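Local coordinates for sporulation inhibitor of replication protein SirA (Bacillus subtilis, PDB 4TPS) that inhibits the initiation of DNA replication during sporulation, acting on DnaA and so helping to keep the cell diploid, at residues A[22-25]-A[26-29]; A[49-52]-A[53-57]; A[63-66]-A[67-71]. All coordinates share one frame; numbering follows the deposited sequence.

The three contacts come in series along the chain, and none touches another. Interaction 1 is the turn between helix 18-23 and helix 28-39. Interaction 2 lies within helix 45-58, with its centre about 18 Å from that of interaction 1. Interaction 3 is the first turns of helix 64-75. Its centre lies about 27 Å and about 25 Å from those of interactions 1 and 2, and it packs on strand 96-103 of the antiparallel sheet and on helix 116-128. Interactions 1 and 2 meet a chain of another protein in the assembly, while no other protein chain touches interaction 3. This suggests that helices between 18 and 58 form a binding surface, consistent with SirA binding DnaA.

Interaction 1. Residues A[22-25]-A[26-29]; sequences NHYF and GRES
Arg27 folds back over the turn and meets His23, the last residue of helix 18-23, and Tyr24, the first residue after it. Its CB lies 3.7 Å from Tyr24 O and also touches CD1 of the Tyr24 ring. The chain bends at chi3 (-75°), which swings the guanidinium back toward the backbone of His23. NE gives its hydrogen to water 1, which in turn donates to His23 O and Phe25 O. CZ passes Tyr24 CE1, which sits over one face of the guanidinium near its rim, with the two planes 27° apart. NH1 packs on the same ring carbon. NH2 bonds to His23 O at 3.2 Å, coming from above the carbonyl plane, and stands over one face of the His23 ring. His23 O thus receives both NH2 and the water. An alanine in place of Arg27 would probably cost His23 O its bond from NH2, take one of the three partners of water 1, and uncover a face of the Tyr24 ring.

The backbone beneath is a type II beta turn from Tyr24 to Arg27, closed by Arg27 N to Tyr24 O at 2.9 Å. Gly26 takes the third position with positive phi (79°), where a side chain would clash with Phe25 O. Its N makes a weak bond to Glu28 OE2, which is also held by Trp144 NE1. His23 NE2 bonds an acidic side chain of another protein's chain, and the Tyr24 ring meets an aromatic side chain of that chain. The turn thus joins helix 18-23 to helix 28-39, with Tyr24 packed on Val30 and Met31 of the latter, and it lies at the surface against the partner protein.

Interaction 2. Residues A[49-52]-A[53-57]; sequences EMTE and KQIQY
Ile55 N bonds to Thr51 O at 2.9 Å, the shortest of the four backbone bonds between 49-52 and 53-57 and nearly straight, with an N-H...O angle of 171°. The same carbonyl oxygen is brushed by the Ile55 side chain, whose CG1 lies 3.5 Å from Thr51 O. CD1 of Ile55 then reaches across to CG2 of Thr51, methyl against methyl at 4.1 Å. CG2 of Thr51 stands anti to its backbone N, which turns OG1 back along the helix to bond Gln47 O.

The Ile55 N to Thr51 O bond is one of the i to i+4 bonds of alpha helix 45-58, repeated by Lys53 N to Glu49 O, Gln54 N to Met50 O and Gln56 N to Glu52 O. On one flank Gln54 runs out extended. Its CG is pressed 3.1 Å from Met50 O, and its OE1 bonds a polar side chain of another protein's chain. On another flank Glu52 and Gln56 cross at a slant, Glu52 CG 3.9 Å from Gln56 NE2. The carboxylate and amide are almost parallel, 7° apart, but Glu52 OE2 finds its partner in Tyr38 OH. Glu49 OE1 pairs with Lys45 NZ in a salt bridge. Thr51 and Gln54 rest on Leu34 of helix 28-39, and Ile55 packs on Phe35 and Tyr38 of that helix.

Interaction 3. Residues A[63-66]-A[67-71]; sequences PILH and MHQRL
His66 and Arg70, one helical turn apart, lie side by side and point the same way. CE1 of the His66 ring sits over one face of the Arg70 guanidinium, off toward its rim, and comes 3.6 Å from Arg70 NE. The two planes stand 70° apart, so the ring meets the guanidinium steeply. Arg70 bends at chi2 (-69°), which brings its NE and CZ alongside the imidazole. Its CG lies over one face of the ring, 4.0 Å from His66 CE1.

On the next flank Gln69 runs across Leu65. Its amide NE2 is 3.9 Å from Leu65 CD1, and its CG is close to Leu65 O. Water 2 links the two flanks: it donates to Gln69 OE1 at 2.6 Å and bonds His66 ND1 at 2.8 Å, lying in the plane of that ring. Ile64 and His68 form a third pair, with the methyl CG2 of Ile64 3.6 Å from His68 NE2.

Four i to i+4 bonds set these pairs in place, among them Met67 N to Pro63 O at 2.9 Å. Pro63 is the N-cap residue of helix 64-75, and its carbonyl takes the first of them. Further out, the OH of Tyr87 bonds His68 ND1. Met102 of strand 96-103 packs on Ile64, Met67 and His68. From helix 116-128, Val128 packs on His66 and Val124 on Met67 and Arg70.

His66 NE2 lies 4.1 Å from Arg70 NH2, without contact between them. The positive charge of Arg70 so near would probably disfavour a proton on both ring nitrogens, and would make a neutral His66 the easier neighbour for the guanidinium.

Interaction 1. Residues A[22-25]-A[26-29]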
loop_
_atom_site.group_PDB
_atom_site.type_symbol
_atom_site.label_atom_id
_atom_site.label_comp_id
_atom_site.label_asym_id
_atom_site.label_seq_id
_atom_site.Cartn_x
_atom_site.Cartn_y
_atom_site.Cartn_z
ATOM N N ASN A 22 -2.536 10.594 3.420
ATOM C CA ASN A 22 -3.573 11.578 3.587
ATOM C C ASN A 22 -4.974 11.005 3.428
ATOM O O ASN A 22 -5.873 11.252 4.244
ATOM C CB ASN A 22 -3.239 12.768 2.692
ATOM C CG ASN A 22 -2.073 13.582 3.264
ATOM O OD1 ASN A 22 -1.804 13.537 4.481
ATOM N ND2 ASN A 22 -1.361 14.300 2.409
ATOM N N HIS A 23 -5.173 10.260 2.364
ATOM C CA HIS A 23 -6.474 9.671 2.088
ATOM C C HIS A 23 -6.958 8.776 3.249
ATOM O O HIS A 23 -8.123 8.812 3.556
ATOM C CB HIS A 23 -6.440 8.883 0.782
ATOM C CG HIS A 23 -7.776 8.387 0.326
ATOM N ND1 HIS A 23 -8.807 9.236 -0.029
ATOM C CD2 HIS A 23 -8.256 7.123 0.160
ATOM C CE1 HIS A 23 -9.855 8.526 -0.409
ATOM N NE2 HIS A 23 -9.547 7.243 -0.320
ATOM N N TYR A 24 -6.050 8.015 3.880
ATOM C CA TYR A 24 -6.398 7.107 4.927
ATOM C C TYR A 24 -6.083 7.640 6.320
ATOM O O TYR A 24 -6.112 6.860 7.273
ATOM C CB TYR A 24 -5.698 5.750 4.690
ATOM C CG TYR A 24 -6.454 4.941 3.674
ATOM C CD1 TYR A 24 -7.614 4.280 4.043
ATOM C CD2 TYR A 24 -6.014 4.818 2.380
ATOM C CE1 TYR A 24 -8.366 3.556 3.103
ATOM C CE2 TYR A 24 -6.762 4.080 1.441
ATOM C CZ TYR A 24 -7.955 3.484 1.822
ATOM O OH TYR A 24 -8.709 2.747 0.969
ATOM N N PHE A 25 -5.848 8.974 6.458
ATOM C CA PHE A 25 -5.700 9.564 7.768
ATOM C C PHE A 25 -6.960 9.278 8.622
ATOM O O PHE A 25 -8.066 9.557 8.178
ATOM C CB PHE A 25 -5.582 11.102 7.647
ATOM C CG PHE A 25 -5.620 11.829 9.008
ATOM C CD1 PHE A 25 -4.612 11.611 9.878
ATOM C CD2 PHE A 25 -6.643 12.686 9.369
ATOM C CE1 PHE A 25 -4.564 12.256 11.148
ATOM C CE2 PHE A 25 -6.661 13.308 10.617
ATOM C CZ PHE A 25 -5.603 13.102 11.509
ATOM N N GLY A 26 -6.807 8.724 9.835
ATOM C CA GLY A 26 -7.978 8.370 10.615
ATOM C C GLY A 26 -8.681 7.078 10.231
ATOM O O GLY A 26 -9.697 6.720 10.819
ATOM N N ARG A 27 -8.157 6.420 9.216
ATOM C CA ARG A 27 -8.696 5.162 8.729
ATOM C C ARG A 27 -7.545 4.198 8.489
ATOM O O ARG A 27 -7.608 3.326 7.588
ATOM C CB ARG A 27 -9.467 5.423 7.413
ATOM C CG ARG A 27 -10.718 6.244 7.519
ATOM C CD ARG A 27 -11.560 5.993 6.282
ATOM N NE ARG A 27 -11.020 6.670 5.100
ATOM C CZ ARG A 27 -11.176 6.270 3.832
ATOM N NH1 ARG A 27 -11.852 5.169 3.499
ATOM N NH2 ARG A 27 -10.646 7.008 2.871
ATOM N N GLU A 28 -6.481 4.302 9.294
ATOM C CA GLU A 28 -5.274 3.487 9.066
ATOM C C GLU A 28 -5.515 1.977 9.221
ATOM O O GLU A 28 -4.743 1.117 8.671
ATOM C CB GLU A 28 -4.106 3.944 9.945
ATOM C CG GLU A 28 -3.587 5.350 9.566
ATOM C CD GLU A 28 -4.277 6.510 10.222
ATOM O OE1 GLU A 28 -5.328 6.275 10.913
ATOM O OE2 GLU A 28 -3.744 7.644 10.029
ATOM N N SER A 29 -6.575 1.609 9.947
ATOM C CA SER A 29 -6.945 0.185 10.025
ATOM C C SER A 29 -7.177 -0.431 8.649
ATOM O O SER A 29 -6.907 -1.583 8.438
ATOM C CB SER A 29 -8.198 0.038 10.892
ATOM O OG SER A 29 -9.307 0.652 10.253
HETATM O O HOH W 1 -9.650 9.377 5.899
#

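Interaction 2. Residues A[49-52]-A[53-57]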
loop_
_atom_site.group_PDB
_atom_site.type_symbol
_atom_site.label_atom_id
_atom_site.label_comp_id
_atom_site.label_asym_id
_atom_site.label_seq_id
_atom_site.Cartn_x
_atom_site.Cartn_y
_atom_site.Cartn_z
ATOM N N GLU A 49 -2.912 -11.335 -6.012
ATOM C CA GLU A 49 -2.129 -10.587 -7.005
ATOM C C GLU A 49 -2.538 -9.073 -7.112
ATOM O O GLU A 49 -1.677 -8.191 -7.261
ATOM C CB GLU A 49 -2.229 -11.265 -8.358
ATOM C CG GLU A 49 -1.396 -12.523 -8.401
ATOM C CD GLU A 49 -1.722 -13.434 -9.556
ATOM O OE1 GLU A 49 -1.001 -14.455 -9.622
ATOM O OE2 GLU A 49 -2.669 -13.153 -10.362
ATOM N N MET A 50 -3.848 -8.810 -6.998
ATOM C CA MET A 50 -4.384 -7.442 -6.973
ATOM C C MET A 50 -3.851 -6.716 -5.755
ATOM O O MET A 50 -3.466 -5.548 -5.801
ATOM C CB MET A 50 -5.911 -7.413 -6.874
ATOM C CG MET A 50 -6.620 -7.399 -8.173
ATOM S SD MET A 50 -6.209 -5.847 -8.958
ATOM C CE MET A 50 -5.166 -6.606 -10.212
ATOM N N THR A 51 -3.882 -7.413 -4.630
ATOM C CA THR A 51 -3.416 -6.834 -3.364
ATOM C C THR A 51 -1.905 -6.456 -3.460
ATOM O O THR A 51 -1.504 -5.354 -3.076
ATOM C CB THR A 51 -3.727 -7.799 -2.193
ATOM O OG1 THR A 51 -5.148 -7.944 -2.078
ATOM C CG2 THR A 51 -3.130 -7.257 -0.869
ATOM N N GLU A 52 -1.125 -7.355 -4.016
ATOM C CA GLU A 52 0.296 -7.086 -4.209
ATOM C C GLU A 52 0.556 -5.855 -5.107
ATOM O O GLU A 52 1.421 -5.023 -4.806
ATOM C CB GLU A 52 0.986 -8.285 -4.780
ATOM C CG GLU A 52 2.483 -8.156 -4.948
ATOM C CD GLU A 52 3.067 -9.502 -5.357
ATOM O OE1 GLU A 52 2.704 -10.034 -6.422
ATOM O OE2 GLU A 52 3.873 -10.055 -4.621
ATOM N N LYS A 53 -0.201 -5.756 -6.205
ATOM C CA LYS A 53 -0.113 -4.590 -7.093
ATOM C C LYS A 53 -0.487 -3.271 -6.380
ATOM O O LYS A 53 0.168 -2.258 -6.535
ATOM C CB LYS A 53 -0.971 -4.815 -8.345
ATOM C CG LYS A 53 -0.488 -4.037 -9.495
ATOM C CD LYS A 53 -0.965 -4.626 -10.840
ATOM C CE LYS A 53 0.170 -5.246 -11.688
ATOM N NZ LYS A 53 1.098 -4.274 -12.379
ATOM N N GLN A 54 -1.537 -3.308 -5.587
ATOM C CA GLN A 54 -1.959 -2.191 -4.831
ATOM C C GLN A 54 -0.894 -1.740 -3.835
ATOM O O GLN A 54 -0.581 -0.531 -3.714
ATOM C CB GLN A 54 -3.260 -2.489 -4.127
ATOM C CG GLN A 54 -4.449 -2.693 -5.082
ATOM C CD GLN A 54 -5.726 -3.168 -4.459
ATOM O OE1 GLN A 54 -5.769 -3.644 -3.336
ATOM N NE2 GLN A 54 -6.805 -3.108 -5.241
ATOM N N ILE A 55 -0.349 -2.714 -3.085
ATOM C CA ILE A 55 0.758 -2.400 -2.151
ATOM C C ILE A 55 1.941 -1.759 -2.837
ATOM O O ILE A 55 2.473 -0.737 -2.359
ATOM C CB ILE A 55 1.156 -3.674 -1.379
ATOM C CG1 ILE A 55 0.059 -3.934 -0.340
ATOM C CG2 ILE A 55 2.522 -3.513 -0.727
ATOM C CD1 ILE A 55 0.207 -5.276 0.317
ATOM N N GLN A 56 2.325 -2.266 -3.997
ATOM C CA GLN A 56 3.426 -1.668 -4.767
ATOM C C GLN A 56 3.111 -0.177 -5.147
ATOM O O GLN A 56 3.966 0.706 -5.080
ATOM C CB GLN A 56 3.703 -2.528 -6.027
ATOM C CG GLN A 56 4.292 -3.922 -5.679
ATOM C CD GLN A 56 4.422 -4.931 -6.854
ATOM O OE1 GLN A 56 3.776 -4.822 -7.927
ATOM N NE2 GLN A 56 5.260 -5.952 -6.635
ATOM N N TYR A 57 1.868 0.078 -5.517
ATOM C CA TYR A 57 1.428 1.389 -5.925
ATOM C C TYR A 57 1.420 2.422 -4.811
ATOM O O TYR A 57 1.823 3.580 -5.015
ATOM C CB TYR A 57 0.078 1.279 -6.642
ATOM C CG TYR A 57 -0.344 2.562 -7.348
ATOM C CD1 TYR A 57 -0.918 3.625 -6.661
ATOM C CD2 TYR A 57 -0.148 2.714 -8.708
ATOM C CE1 TYR A 57 -1.295 4.814 -7.341
ATOM C CE2 TYR A 57 -0.523 3.870 -9.379
ATOM C CZ TYR A 57 -1.088 4.905 -8.707
ATOM O OH TYR A 57 -1.508 6.062 -9.332
#

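Interaction 3. Residues A[63-66]-A[67-71]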
loop_
_atom_site.group_PDB
_atom_site.type_symbol
_atom_site.label_atom_id
_atom_site.label_comp_id
_atom_site.label_asym_id
_atom_site.label_seq_id
_atom_site.Cartn_x
_atom_site.Cartn_y
_atom_site.Cartn_z
ATOM N N PRO A 63 14.831 3.915 0.819
ATOM C CA PRO A 63 16.061 4.561 0.283
ATOM C C PRO A 63 17.269 3.907 0.915
ATOM O O PRO A 63 17.709 4.297 1.985
ATOM C CB PRO A 63 15.878 6.060 0.669
ATOM C CG PRO A 63 15.009 5.972 1.908
ATOM C CD PRO A 63 14.112 4.778 1.774
ATOM N N ILE A 64 17.735 2.834 0.270
ATOM C CA ILE A 64 18.671 1.902 0.932
ATOM C C ILE A 64 19.970 2.599 1.348
ATOM O O ILE A 64 20.445 2.462 2.500
ATOM C CB ILE A 64 18.984 0.687 0.031
ATOM C CG1 ILE A 64 17.692 -0.123 -0.308
ATOM C CG2 ILE A 64 20.018 -0.216 0.706
ATOM C CD1 ILE A 64 17.047 -0.808 0.857
ATOM N N LEU A 65 20.613 3.292 0.409
ATOM C CA LEU A 65 21.893 3.915 0.743
ATOM C C LEU A 65 21.749 4.978 1.877
ATOM O O LEU A 65 22.563 5.011 2.815
ATOM C CB LEU A 65 22.564 4.497 -0.486
ATOM C CG LEU A 65 23.880 5.240 -0.189
ATOM C CD1 LEU A 65 24.901 4.320 0.439
ATOM C CD2 LEU A 65 24.480 5.916 -1.422
ATOM N N HIS A 66 20.685 5.771 1.812
ATOM C CA HIS A 66 20.380 6.741 2.845
ATOM C C HIS A 66 20.227 6.032 4.206
ATOM O O HIS A 66 20.766 6.465 5.207
ATOM C CB HIS A 66 19.127 7.516 2.440
ATOM C CG HIS A 66 18.770 8.674 3.319
ATOM N ND1 HIS A 66 19.692 9.546 3.852
ATOM C CD2 HIS A 66 17.559 9.129 3.721
ATOM C CE1 HIS A 66 19.069 10.453 4.578
ATOM N NE2 HIS A 66 17.774 10.242 4.497
ATOM N N MET A 67 19.493 4.933 4.203
ATOM C CA MET A 67 19.292 4.150 5.457
ATOM C C MET A 67 20.626 3.651 5.980
ATOM O O MET A 67 20.865 3.723 7.185
ATOM C CB MET A 67 18.309 3.015 5.242
ATOM C CG MET A 67 16.869 3.425 5.179
ATOM S SD MET A 67 16.350 4.433 6.588
ATOM C CE MET A 67 16.789 3.347 7.882
ATOM N N HIS A 68 21.471 3.082 5.098
ATOM C CA HIS A 68 22.746 2.554 5.526
ATOM C C HIS A 68 23.543 3.655 6.235
ATOM O O HIS A 68 24.123 3.429 7.305
ATOM C CB HIS A 68 23.591 2.066 4.382
ATOM C CG HIS A 68 23.250 0.716 3.882
ATOM N ND1 HIS A 68 23.275 -0.396 4.681
ATOM C CD2 HIS A 68 22.993 0.271 2.630
ATOM C CE1 HIS A 68 23.001 -1.469 3.962
ATOM N NE2 HIS A 68 22.839 -1.089 2.713
ATOM N N GLN A 69 23.592 4.844 5.622
ATOM C CA GLN A 69 24.349 5.938 6.202
ATOM C C GLN A 69 23.838 6.337 7.578
ATOM O O GLN A 69 24.619 6.496 8.532
ATOM C CB GLN A 69 24.368 7.090 5.245
ATOM C CG GLN A 69 25.093 6.700 3.953
ATOM C CD GLN A 69 24.960 7.695 2.804
ATOM O OE1 GLN A 69 23.939 8.371 2.650
ATOM N NE2 GLN A 69 26.005 7.759 1.953
ATOM N N ARG A 70 22.531 6.513 7.665
ATOM C CA ARG A 70 21.916 6.890 8.921
ATOM C C ARG A 70 22.049 5.844 10.024
ATOM O O ARG A 70 22.318 6.188 11.217
ATOM C CB ARG A 70 20.432 7.242 8.688
ATOM C CG ARG A 70 20.194 8.484 7.853
ATOM C CD ARG A 70 20.616 9.726 8.632
ATOM N NE ARG A 70 20.357 10.991 7.915
ATOM C CZ ARG A 70 19.262 11.738 8.037
ATOM N NH1 ARG A 70 18.272 11.402 8.858
ATOM N NH2 ARG A 70 19.166 12.873 7.336
ATOM N N LEU A 71 21.904 4.594 9.638
ATOM C CA LEU A 71 22.097 3.494 10.605
ATOM C C LEU A 71 23.523 3.429 11.133
ATOM O O LEU A 71 23.743 3.303 12.349
ATOM C CB LEU A 71 21.711 2.160 9.967
ATOM C CG LEU A 71 20.196 1.963 9.760
ATOM C CD1 LEU A 71 19.979 0.851 8.738
ATOM C CD2 LEU A 71 19.505 1.654 11.073
HETATM O O HOH W 2 22.417 9.831 4.144
#